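Local coordinates for protein HcgB (Methanococcus maripaludis, PDB 5D5P) that probably acts as a guanylyltransferase that attaches the guanylyl group to the pyridinol precursor during biosynthesis of the [Fe]-hydrogenase cofactor, at residues S32-A37 and E151-V156. Residues are numbered along the deposited sequence; the frame is centred on the assembly and turned at random. Where two conformers were deposited one is given.
Sequences STIKSA and ERIGIV
Ile155 pushes its CD1 between Ile34 and Lys35 on the last turn of helix 24-35, just after helix 138-151 has closed in a Schellman motif. Gly154 is the C' residue of that motif: its positive phi of 94° turns the chain, and Gly154 N returns to Glu151 O at 3.0 Å. The chain leaving this cap thus carries Ile155 against the other helix. In Ile155, CG1 stands anti to the carbonyl carbon (chi1 -67°) and CD1 continues the extension (chi2 -178°), stopping 4.0 Å from Ile34 CG2. Ile155 CD1 also meets Lys35 CE at 4.0 Å; the lysine and isoleucine chains run alongside each other with opposite headings, and CE, near the end of the extended Lys35 chain, rests against Ile155 on the solvent-exposed side. Ile60 touches both Ile34 and Ile155, and Leu123 of strand 122-128 packs on Ile34, making this a small aliphatic core between two helix C-termini and the sheet. No hydrogen bond spans the two segments, but Gln31, one turn before Lys35 on helix 24-35, gives its NE2 to Ile153 O in a hydrogen bond. Ile34 uses both branches: CG2 takes Ile155, while CD1 meets Ile153 CD1 end to end at 4.0 Å.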
loop_
_atom_site.group_PDB
_atom_site.type_symbol
_atom_site.label_atom_id
_atom_site.label_comp_id
_atom_site.label_asym_id
_atom_site.label_seq_id
_atom_site.Cartn_x
_atom_site.Cartn_y
_atom_site.Cartn_z
ATOM N N SER A 32 0.945 -5.867 19.829
ATOM C CA SER A 32 1.480 -5.310 21.062
ATOM C C SER A 32 1.912 -3.853 20.899
ATOM O O SER A 32 1.646 -3.017 21.750
ATOM C CB SER A 32 2.655 -6.162 21.553
ATOM O OG SER A 32 3.190 -5.628 22.743
ATOM N N THR A 33 2.560 -3.562 19.778
ATOM C CA THR A 33 3.017 -2.234 19.450
ATOM C C THR A 33 1.858 -1.270 19.344
ATOM O O THR A 33 1.946 -0.132 19.794
ATOM C CB THR A 33 3.787 -2.267 18.117
ATOM O OG1 THR A 33 4.942 -3.098 18.286
ATOM C CG2 THR A 33 4.221 -0.875 17.698
ATOM N N ILE A 34 0.781 -1.723 18.706
ATOM C CA ILE A 34 -0.412 -0.887 18.526
ATOM C C ILE A 34 -1.116 -0.672 19.865
ATOM O O ILE A 34 -1.457 0.454 20.223
ATOM C CB ILE A 34 -1.403 -1.499 17.482
ATOM C CG1 ILE A 34 -0.812 -1.404 16.069
ATOM C CG2 ILE A 34 -2.759 -0.802 17.544
ATOM C CD1 ILE A 34 -1.580 -2.174 14.987
ATOM N N LYS A 35 -1.329 -1.747 20.616
ATOM C CA LYS A 35 -2.112 -1.647 21.853
ATOM C C LYS A 35 -1.356 -0.911 22.959
ATOM O O LYS A 35 -1.974 -0.327 23.839
ATOM C CB LYS A 35 -2.552 -3.036 22.310
ATOM C CG LYS A 35 -3.571 -3.668 21.370
ATOM C CD LYS A 35 -3.896 -5.095 21.783
ATOM C CE LYS A 35 -5.073 -5.667 21.004
ATOM N NZ LYS A 35 -5.137 -7.166 21.103
ATOM N N SER A 36 -0.023 -0.932 22.913
ATOM C CA SER A 36 0.756 -0.338 23.996
ATOM C C SER A 36 1.123 1.115 23.713
ATOM O O SER A 36 1.748 1.769 24.550
ATOM C CB SER A 36 2.024 -1.148 24.264
ATOM O OG SER A 36 3.002 -0.913 23.266
ATOM N N ALA A 37 0.730 1.617 22.548
ATOM C CA ALA A 37 1.051 2.989 22.180
ATOM C C ALA A 37 0.508 3.981 23.209
ATOM O O ALA A 37 -0.662 3.884 23.609
ATOM C CB ALA A 37 0.494 3.294 20.788
ATOM N N GLU A 151 -8.089 -5.383 11.290
ATOM C CA GLU A 151 -8.526 -6.779 11.202
ATOM C C GLU A 151 -7.483 -7.697 10.581
ATOM O O GLU A 151 -7.364 -8.869 10.977
ATOM C CB GLU A 151 -9.792 -6.875 10.359
ATOM C CG GLU A 151 -11.011 -6.383 11.033
ATOM C CD GLU A 151 -12.244 -6.589 10.193
ATOM O OE1 GLU A 151 -12.098 -6.882 8.981
ATOM O OE2 GLU A 151 -13.348 -6.459 10.753
ATOM N N ARG A 152 -6.721 -7.160 9.633
ATOM C CA ARG A 152 -5.782 -8.007 8.918
ATOM C C ARG A 152 -4.526 -8.306 9.732
ATOM O O ARG A 152 -3.769 -9.191 9.345
ATOM C CB ARG A 152 -5.427 -7.409 7.560
ATOM C CG ARG A 152 -4.761 -6.113 7.620
ATOM C CD ARG A 152 -4.730 -5.504 6.209
ATOM N NE ARG A 152 -3.789 -6.162 5.301
ATOM C CZ ARG A 152 -2.461 -6.069 5.380
ATOM N NH1 ARG A 152 -1.711 -6.685 4.473
ATOM N NH2 ARG A 152 -1.870 -5.407 6.385
ATOM N N ILE A 153 -4.325 -7.636 10.881
ATOM C CA ILE A 153 -3.289 -8.102 11.810
ATOM C C ILE A 153 -3.893 -8.616 13.125
ATOM O O ILE A 153 -3.186 -8.766 14.126
ATOM C CB ILE A 153 -2.196 -7.027 12.101
ATOM C CG1 ILE A 153 -2.780 -5.653 12.449
ATOM C CG2 ILE A 153 -1.307 -6.899 10.878
ATOM C CD1 ILE A 153 -3.346 -5.560 13.882
ATOM N N GLY A 154 -5.187 -8.927 13.089
ATOM C CA GLY A 154 -5.839 -9.687 14.152
ATOM C C GLY A 154 -6.507 -8.871 15.239
ATOM O O GLY A 154 -6.921 -9.418 16.275
ATOM N N ILE A 155 -6.644 -7.573 15.007
ATOM C CA ILE A 155 -7.354 -6.718 15.948
ATOM C C ILE A 155 -8.752 -6.430 15.422
ATOM O O ILE A 155 -8.904 -5.760 14.397
ATOM C CB ILE A 155 -6.619 -5.388 16.187
ATOM C CG1 ILE A 155 -5.298 -5.645 16.910
ATOM C CG2 ILE A 155 -7.497 -4.468 17.036
ATOM C CD1 ILE A 155 -4.503 -4.384 17.232
ATOM N N VAL A 156 -9.759 -6.954 16.119
ATOM C CA VAL A 156 -11.146 -6.775 15.723
ATOM C C VAL A 156 -11.857 -5.724 16.575
ATOM O O VAL A 156 -11.972 -5.857 17.796
ATOM C CB VAL A 156 -11.923 -8.101 15.791
ATOM C CG1 VAL A 156 -13.344 -7.888 15.322
ATOM C CG2 VAL A 156 -11.254 -9.146 14.921
#